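Endoglucanase family 5 (Clostridium acetobutylicum ATCC 824, PDB 6PZ7) hydrolyses internal beta-1,4-glucosidic bonds, probably of cellulose and related plant polysaccharides, as a broad-specificity GH5_4 endoglucanase. Local coordinates at residues A[23-28]-A[317-322]; A[272-275]-A[280-283]; A[304-307]-A[312-315]; A[314-317]-A[323-326]. All coordinates share one frame; numbering follows the deposited sequence.

From the N terminus the chain leaves the first barrel strand at residues 23-28 and meets 317-322 only after the remaining seven strands of the barrel, so contact 1 closes a loop of nearly the whole chain. Contact 2 nests inside it, a short closure between the loop after strand 265-270 and helix 278-294. Contact 3 then closes part of the loop that follows strand 298-303, also within contact 1. Contact 4 starts on Tyr314 and Gly315, which it shares with contact 3, and pairs strand 317-318 with 323-324 in a hairpin that overlaps the end of contact 1. Together they tie the ends of barrel strands one, seven and eight to the C-terminal hairpin.

Contact 1. Residues A[23-28]-A[317-322]; sequences GNTLDA and LDRNNL
Gly23 O is gripped by two donors, the Arg319 guanidinium from the far end of the chain and the Thr25 hydroxyl from its own loop. Arg319 NH2 reaches Gly23 O at 3.1 Å, in the carbonyl plane and on a lone pair, whereas Thr25 OG1, 2.8 Å from Gly23 O, comes from above that plane. The other terminal nitrogen, Arg319 NH1, donates to Thr25 OG1 over 2.8 Å in an almost straight bond (169°). Both acceptors lie at the guanidinium edge, near its plane, so the two bonds together oppose rotation of the flat group. The arginine chain is extended from CG to NE, which lets it bridge backbones whose Thr25 CA and Arg319 CA are 11.5 Å apart. Thr25 has OG1 anti to the carbonyl carbon (chi1 -52°), and this sets OG1 where it can donate to Gly23 O and accept from Arg319 NH1. Asp27 holds the loop from within: its OD2 accepts from Thr25 N at 2.7 Å and its OD1 from Asn24 N at 2.8 Å. Arg319 also has a long, weak ion pair with Asp303, and its side chain packs on Met44 of helix 42-51. Thr25 to Ala28 form a type I beta turn, and the contact fastens the hairpin near the C terminus to the loop following the first strand of the (beta/alpha)8 barrel, the TIM-barrel fold of GH5 enzymes.

Contact 2. Residues A[272-275]-A[280-283]; sequences SINK and SRAS
Arg281 starts out with CG anti to its carbonyl carbon (chi1 -64°) and then bends at chi3 (72°), turning its guanidinium group onto Ser272, whose OG stands between the backbone N and the carbonyl carbon. The contact ties the loop after strand 265-270 to the first turns of the helix that follows, 278-294, in one beta-alpha unit of the TIM barrel. The grip is side-on, through NE and one terminal nitrogen. Arg281 NE donates to Ser272 OG at 3.0 Å, with the hydroxyl oxygen in the guanidinium plane and a fairly straight bond of 164°. The second bond is more bent: Arg281 NH2 lies 2.8 Å from Ser272 O, above the plane of that carbonyl. Backbone covers one face of the guanidinium, where Asn274 N sits 3.8 Å above the plane over its centre and Ile273 C lies nearer the rim. Outside the two segments, Arg281 makes a cation-pi contact with Phe326 and packs on Trp301 of the last barrel strand. Two waters complete the link between loop and helix. One joins Ser272 OG to the helix backbone, donating to Arg281 O at 2.9 Å. The other lies at the guanidinium edge, where it accepts from Arg281 NH1 at 3.0 Å and donates at 2.7 Å to Asn274 OD1, which accepts as well from Asn276 N.

Contact 3. Residues A[304-307]-A[312-315]; sequences NGKS and DNYG
This is a largely polar closure of a loop on itself, at the end of the last strand of the TIM barrel, where the chain passes from strand 298-303 to the hairpin strand 317-318. The amide of Asn304 stands across the gap and works at both ends. Its ND2 donates to Asp312 O at 2.9 Å, nearly straight (168°) and with the carbonyl oxygen in the amide plane. On the other side Asn304 OD1 accepts from Lys306 N at 3.3 Å, an Asx turn, and takes a weak bond from Tyr314 N. With CG between backbone N and carbonyl carbon (chi1 62°), the amide is folded over its own following residues and faces the 312-315 segment. A backbone bond, Gly315 N to Lys306 O at 2.8 Å, draws the crossing chains together at Gly315, whose lack of a CB lets its backbone come so close to Gly305 C and Lys306 N. Asn313 CB rests 3.3 Å from Lys306 O, and Asn313 ND2 bonds to Gly310 O within the intervening turn. ND2 of Asn304 also lies at the edge of the Tyr314 ring, near its plane; that ring packs edge-to-face with Trp302 of the last barrel strand. Lys306 bends at chi3 and brings NZ within 2.8 Å of Asp312 OD2 in a salt bridge, NZ meeting that oxygen on its anti side.

Contact 4. Residues A[314-317]-A[323-326]; sequences YGIL and TWVF
Leu317 runs along the flat side of Trp324. Its CB lies over the rim of that face, 3.6 Å from Trp324 CZ3. CG, anti to the backbone N, stands farther from the ring than CB, and the turn at chi2 (64°) drops CD1 back over the indole. There CD1 is 4.0 Å from the centroid of the six-membered ring and only 9° off its normal: a CH-pi contact over the face. The same methyl touches the backbone at Thr323 O, 3.7 Å away. Ile316 meets the indole differently, since its carbonyl oxygen lies at the ring edge near the plane, 3.5 Å from Trp324 CE3, while Ile316 CG1 packs against CZ3. Its other branch, CG2, leans toward Phe326 CD2 at 4.0 Å, so the isoleucine is wedged between two aromatic side chains. Phe326 in turn has Gly315 O at its ring edge, 3.5 Å from CE2. The backbones are joined by Val325 N, which donates to Ile316 O at 2.9 Å. Beyond the two segments, Trp324 packs on Lys47, Ile48 and Ala51 of helix 42-51, and Ile316 reaches Leu329, Val330 and Ile333 of the C-terminal helix 327-334. Asp303 OD2 accepts from the backbone nitrogens of both Ile316 and Leu317, tying this segment to the end of the last barrel strand. Leu317 and Trp324 form an antiparallel non-hydrogen-bonded pair with both side chains on one face, the pairing in a short two-stranded beta hairpin that precedes the final helix of this TIM-barrel enzyme.

Contact 1. Residues A[23-28]-A[317-322]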
# COMPACT_ATOMS: atom_id res chain seq x y z
N GLY A 23 2.71 -9.15 -1.93
CA GLY A 23 3.18 -9.06 -0.55
C GLY A 23 4.18 -10.13 -0.15
O GLY A 23 4.25 -11.21 -0.75
N ASN A 24 4.96 -9.82 0.87
CA ASN A 24 5.99 -10.73 1.38
C ASN A 24 6.95 -11.18 0.28
O ASN A 24 7.39 -12.33 0.25
CB ASN A 24 5.38 -11.93 2.13
CG ASN A 24 4.93 -11.58 3.54
OD1 ASN A 24 4.73 -10.42 3.89
ND2 ASN A 24 4.71 -12.64 4.34
N THR A 25 7.32 -10.23 -0.58
CA THR A 25 8.13 -10.48 -1.76
C THR A 25 9.31 -9.51 -1.76
O THR A 25 10.28 -9.74 -1.05
CB THR A 25 7.25 -10.46 -3.01
OG1 THR A 25 6.14 -11.37 -2.78
CG2 THR A 25 7.94 -10.92 -4.25
N LEU A 26 9.25 -8.40 -2.51
CA LEU A 26 10.33 -7.42 -2.45
C LEU A 26 10.40 -6.67 -1.11
O LEU A 26 11.39 -5.97 -0.83
CB LEU A 26 10.29 -6.48 -3.64
CG LEU A 26 10.44 -7.15 -5.00
CD1 LEU A 26 10.18 -6.15 -6.11
CD2 LEU A 26 11.77 -7.82 -5.19
N ASP A 27 9.36 -6.82 -0.33
CA ASP A 27 9.28 -6.34 1.05
C ASP A 27 9.88 -7.30 2.04
O ASP A 27 10.11 -6.92 3.21
CB ASP A 27 7.83 -6.00 1.43
CG ASP A 27 6.81 -7.06 1.08
OD1 ASP A 27 5.92 -7.36 1.93
OD2 ASP A 27 6.83 -7.60 -0.05
N ALA A 28 10.15 -8.55 1.63
CA ALA A 28 10.84 -9.51 2.47
C ALA A 28 12.31 -9.13 2.55
O ALA A 28 12.80 -8.28 1.80
CB ALA A 28 10.71 -10.92 1.91
N LEU A 317 -3.86 -16.18 -4.37
CA LEU A 317 -3.24 -16.82 -5.52
C LEU A 317 -2.19 -17.81 -5.03
O LEU A 317 -1.36 -17.45 -4.16
CB LEU A 317 -2.56 -15.77 -6.40
CG LEU A 317 -1.79 -16.28 -7.62
CD1 LEU A 317 -2.70 -16.95 -8.60
CD2 LEU A 317 -1.04 -15.15 -8.29
N ASP A 318 -2.19 -19.03 -5.54
CA ASP A 318 -1.07 -19.95 -5.35
C ASP A 318 -0.10 -19.63 -6.49
O ASP A 318 -0.36 -19.96 -7.66
CB ASP A 318 -1.53 -21.41 -5.37
CG ASP A 318 -0.37 -22.39 -5.20
OD1 ASP A 318 0.79 -22.08 -5.53
OD2 ASP A 318 -0.66 -23.57 -4.82
N ARG A 319 1.00 -18.95 -6.15
CA ARG A 319 1.93 -18.49 -7.17
C ARG A 319 2.71 -19.63 -7.79
O ARG A 319 3.18 -19.50 -8.93
CB ARG A 319 2.91 -17.51 -6.56
CG ARG A 319 2.25 -16.28 -5.99
CD ARG A 319 3.25 -15.33 -5.39
NE ARG A 319 2.62 -14.36 -4.51
CZ ARG A 319 3.29 -13.47 -3.81
NH1 ARG A 319 4.60 -13.34 -3.97
NH2 ARG A 319 2.64 -12.71 -2.94
N ASN A 320 2.89 -20.73 -7.06
CA ASN A 320 3.73 -21.83 -7.53
C ASN A 320 3.04 -22.66 -8.59
O ASN A 320 3.74 -23.24 -9.44
CB ASN A 320 4.09 -22.72 -6.34
CG ASN A 320 5.00 -22.04 -5.39
OD1 ASN A 320 6.04 -21.53 -5.79
ND2 ASN A 320 4.62 -22.01 -4.13
N ASN A 321 1.72 -22.78 -8.55
CA ASN A 321 0.99 -23.53 -9.56
C ASN A 321 0.01 -22.64 -10.32
O ASN A 321 -0.84 -23.16 -11.06
CB ASN A 321 0.28 -24.75 -8.98
CG ASN A 321 -0.83 -24.38 -8.06
OD1 ASN A 321 -1.07 -23.22 -7.79
ND2 ASN A 321 -1.55 -25.39 -7.57
N LEU A 322 0.13 -21.31 -10.17
CA LEU A 322 -0.65 -20.35 -10.91
C LEU A 322 -2.16 -20.61 -10.80
O LEU A 322 -2.87 -20.61 -11.81
CB LEU A 322 -0.20 -20.26 -12.37
CG LEU A 322 1.26 -19.83 -12.57
CD1 LEU A 322 1.64 -19.90 -14.04
CD2 LEU A 322 1.53 -18.42 -12.04

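Contact 2. Residues A[272-275]-A[280-283]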
# COMPACT_ATOMS: atom_id res chain seq x y z
N SER A 272 -8.62 -10.36 4.42
CA SER A 272 -8.99 -11.23 5.55
C SER A 272 -8.16 -12.49 5.48
O SER A 272 -7.76 -12.93 4.39
CB SER A 272 -10.49 -11.57 5.50
OG SER A 272 -10.81 -12.28 4.29
N ILE A 273 -7.95 -13.11 6.65
CA ILE A 273 -7.23 -14.37 6.72
C ILE A 273 -8.17 -15.55 6.47
O ILE A 273 -9.40 -15.48 6.64
CB ILE A 273 -6.46 -14.53 8.05
CG1 ILE A 273 -7.40 -14.56 9.26
CG2 ILE A 273 -5.43 -13.40 8.14
CD1 ILE A 273 -6.71 -14.92 10.58
N ASN A 274 -7.58 -16.66 6.07
CA ASN A 274 -8.30 -17.91 5.85
C ASN A 274 -8.69 -18.58 7.17
O ASN A 274 -7.85 -19.15 7.86
CB ASN A 274 -7.43 -18.83 5.00
CG ASN A 274 -8.10 -20.16 4.73
OD1 ASN A 274 -9.32 -20.33 4.92
ND2 ASN A 274 -7.32 -21.12 4.26
N LYS A 275 -9.98 -18.58 7.48
CA LYS A 275 -10.56 -19.32 8.59
C LYS A 275 -11.52 -20.38 8.06
O LYS A 275 -12.58 -20.64 8.65
CB LYS A 275 -11.27 -18.40 9.57
CG LYS A 275 -10.38 -17.34 10.24
CD LYS A 275 -11.23 -16.35 11.06
CE LYS A 275 -10.33 -15.40 11.85
NZ LYS A 275 -11.10 -14.23 12.37
N SER A 280 -17.97 -16.17 3.86
CA SER A 280 -17.96 -14.93 4.65
C SER A 280 -16.94 -13.94 4.12
O SER A 280 -17.18 -12.73 4.10
CB SER A 280 -17.65 -15.25 6.12
OG SER A 280 -18.79 -15.79 6.80
N ARG A 281 -15.75 -14.44 3.79
CA ARG A 281 -14.72 -13.56 3.27
C ARG A 281 -15.17 -12.89 1.97
O ARG A 281 -14.90 -11.71 1.76
CB ARG A 281 -13.43 -14.35 3.02
CG ARG A 281 -12.79 -14.92 4.29
CD ARG A 281 -11.63 -15.85 3.98
NE ARG A 281 -10.46 -15.12 3.49
CZ ARG A 281 -9.44 -15.68 2.85
NH1 ARG A 281 -9.48 -16.97 2.51
NH2 ARG A 281 -8.39 -14.94 2.52
N ALA A 282 -15.86 -13.64 1.10
CA ALA A 282 -16.40 -13.09 -0.14
C ALA A 282 -17.52 -12.10 0.12
O ALA A 282 -17.60 -11.08 -0.55
CB ALA A 282 -16.86 -14.23 -1.05
N SER A 283 -18.39 -12.39 1.08
CA SER A 283 -19.44 -11.42 1.42
C SER A 283 -18.84 -10.10 1.89
O SER A 283 -19.25 -9.02 1.46
CB SER A 283 -20.34 -12.00 2.51
OG SER A 283 -21.13 -13.10 2.05
O HOH W 1 -12.47 -10.70 2.88
O HOH W 2 -11.27 -19.15 3.42

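Contact 3. Residues A[304-307]-A[312-315]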
# COMPACT_ATOMS: atom_id res chain seq x y z
N ASN A 304 -0.02 -12.19 0.68
CA ASN A 304 1.34 -12.54 1.12
C ASN A 304 1.78 -13.93 0.70
O ASN A 304 2.83 -14.40 1.14
CB ASN A 304 1.51 -12.29 2.61
CG ASN A 304 0.60 -13.15 3.47
OD1 ASN A 304 -0.20 -13.95 2.97
ND2 ASN A 304 0.69 -12.93 4.76
N GLY A 305 1.00 -14.61 -0.12
CA GLY A 305 1.39 -15.93 -0.59
C GLY A 305 1.11 -17.05 0.39
O GLY A 305 1.57 -18.19 0.16
N LYS A 306 0.41 -16.79 1.48
CA LYS A 306 0.14 -17.78 2.53
C LYS A 306 -1.37 -18.06 2.50
O LYS A 306 -2.18 -17.19 2.86
CB LYS A 306 0.56 -17.22 3.89
CG LYS A 306 2.09 -17.04 4.02
CD LYS A 306 2.44 -16.20 5.26
CE LYS A 306 2.20 -16.92 6.54
NZ LYS A 306 2.78 -16.10 7.64
N SER A 307 -1.76 -19.28 2.12
CA SER A 307 -3.18 -19.62 1.98
C SER A 307 -3.62 -20.78 2.85
O SER A 307 -4.73 -21.29 2.65
CB SER A 307 -3.51 -19.86 0.51
OG SER A 307 -2.74 -20.93 -0.00
N ASP A 312 -2.35 -14.90 9.73
CA ASP A 312 -1.52 -14.27 8.71
C ASP A 312 -1.65 -14.91 7.33
O ASP A 312 -0.80 -14.67 6.46
CB ASP A 312 -0.04 -14.19 9.15
CG ASP A 312 0.76 -13.17 8.38
OD1 ASP A 312 0.24 -12.07 8.18
OD2 ASP A 312 1.89 -13.48 8.00
N ASN A 313 -2.68 -15.72 7.07
CA ASN A 313 -2.81 -16.37 5.76
C ASN A 313 -3.77 -15.56 4.90
O ASN A 313 -4.96 -15.84 4.82
CB ASN A 313 -3.30 -17.80 5.92
CG ASN A 313 -2.21 -18.75 6.39
OD1 ASN A 313 -1.42 -19.23 5.58
ND2 ASN A 313 -2.21 -19.07 7.69
N TYR A 314 -3.24 -14.52 4.24
CA TYR A 314 -3.98 -13.61 3.38
C TYR A 314 -3.91 -13.97 1.90
O TYR A 314 -4.59 -13.30 1.07
CB TYR A 314 -3.43 -12.16 3.55
CG TYR A 314 -3.71 -11.54 4.89
CD1 TYR A 314 -4.93 -10.95 5.13
CD2 TYR A 314 -2.74 -11.49 5.88
CE1 TYR A 314 -5.20 -10.36 6.35
CE2 TYR A 314 -3.00 -10.86 7.10
CZ TYR A 314 -4.24 -10.33 7.31
OH TYR A 314 -4.57 -9.70 8.52
N GLY A 315 -3.11 -14.95 1.52
CA GLY A 315 -2.92 -15.25 0.11
C GLY A 315 -4.16 -15.80 -0.55
O GLY A 315 -4.85 -16.66 0.01

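Contact 4. Residues A[314-317]-A[323-326]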
# COMPACT_ATOMS: atom_id res chain seq x y z
N TYR A 314 -3.24 -14.52 4.24
CA TYR A 314 -3.98 -13.61 3.38
C TYR A 314 -3.91 -13.97 1.90
O TYR A 314 -4.59 -13.30 1.07
CB TYR A 314 -3.43 -12.16 3.55
CG TYR A 314 -3.71 -11.54 4.89
CD1 TYR A 314 -4.93 -10.95 5.13
CD2 TYR A 314 -2.74 -11.49 5.88
CE1 TYR A 314 -5.20 -10.36 6.35
CE2 TYR A 314 -3.00 -10.86 7.10
CZ TYR A 314 -4.24 -10.33 7.31
OH TYR A 314 -4.57 -9.70 8.52
N GLY A 315 -3.11 -14.95 1.52
CA GLY A 315 -2.92 -15.25 0.11
C GLY A 315 -4.16 -15.80 -0.55
O GLY A 315 -4.85 -16.66 0.01
N ILE A 316 -4.40 -15.39 -1.78
CA ILE A 316 -5.51 -15.89 -2.57
C ILE A 316 -5.07 -16.50 -3.89
O ILE A 316 -5.84 -17.29 -4.48
CB ILE A 316 -6.64 -14.82 -2.76
CG1 ILE A 316 -6.11 -13.59 -3.46
CG2 ILE A 316 -7.23 -14.46 -1.38
CD1 ILE A 316 -7.18 -12.50 -3.74
N LEU A 317 -3.86 -16.18 -4.37
CA LEU A 317 -3.24 -16.82 -5.52
C LEU A 317 -2.19 -17.81 -5.03
O LEU A 317 -1.36 -17.45 -4.16
CB LEU A 317 -2.56 -15.77 -6.40
CG LEU A 317 -1.79 -16.28 -7.62
CD1 LEU A 317 -2.70 -16.95 -8.60
CD2 LEU A 317 -1.04 -15.15 -8.29
N THR A 323 -2.65 -20.85 -9.57
CA THR A 323 -4.04 -21.23 -9.33
C THR A 323 -4.67 -20.28 -8.31
O THR A 323 -4.11 -20.07 -7.24
CB THR A 323 -4.10 -22.66 -8.77
OG1 THR A 323 -3.55 -23.60 -9.70
CG2 THR A 323 -5.53 -23.08 -8.40
N TRP A 324 -5.86 -19.74 -8.61
CA TRP A 324 -6.61 -19.02 -7.58
C TRP A 324 -7.18 -20.02 -6.59
O TRP A 324 -7.93 -20.91 -6.95
CB TRP A 324 -7.74 -18.20 -8.21
CG TRP A 324 -7.24 -17.08 -9.08
CD1 TRP A 324 -7.30 -17.02 -10.44
CD2 TRP A 324 -6.61 -15.88 -8.65
NE1 TRP A 324 -6.74 -15.84 -10.88
CE2 TRP A 324 -6.31 -15.12 -9.80
CE3 TRP A 324 -6.27 -15.36 -7.40
CZ2 TRP A 324 -5.68 -13.88 -9.73
CZ3 TRP A 324 -5.66 -14.13 -7.33
CH2 TRP A 324 -5.36 -13.39 -8.50
N VAL A 325 -6.82 -19.86 -5.32
CA VAL A 325 -7.18 -20.81 -4.26
C VAL A 325 -8.62 -20.62 -3.82
O VAL A 325 -9.27 -21.58 -3.42
CB VAL A 325 -6.21 -20.63 -3.06
CG1 VAL A 325 -6.63 -21.56 -1.90
CG2 VAL A 325 -4.74 -20.89 -3.47
N PHE A 326 -9.10 -19.37 -3.84
CA PHE A 326 -10.41 -18.98 -3.32
C PHE A 326 -11.16 -18.31 -4.47
O PHE A 326 -11.19 -17.07 -4.56
CB PHE A 326 -10.29 -18.08 -2.09
CG PHE A 326 -9.51 -18.71 -0.97
CD1 PHE A 326 -10.05 -19.73 -0.21
CD2 PHE A 326 -8.23 -18.32 -0.74
CE1 PHE A 326 -9.26 -20.33 0.79
CE2 PHE A 326 -7.49 -18.91 0.27
CZ PHE A 326 -8.00 -19.88 1.01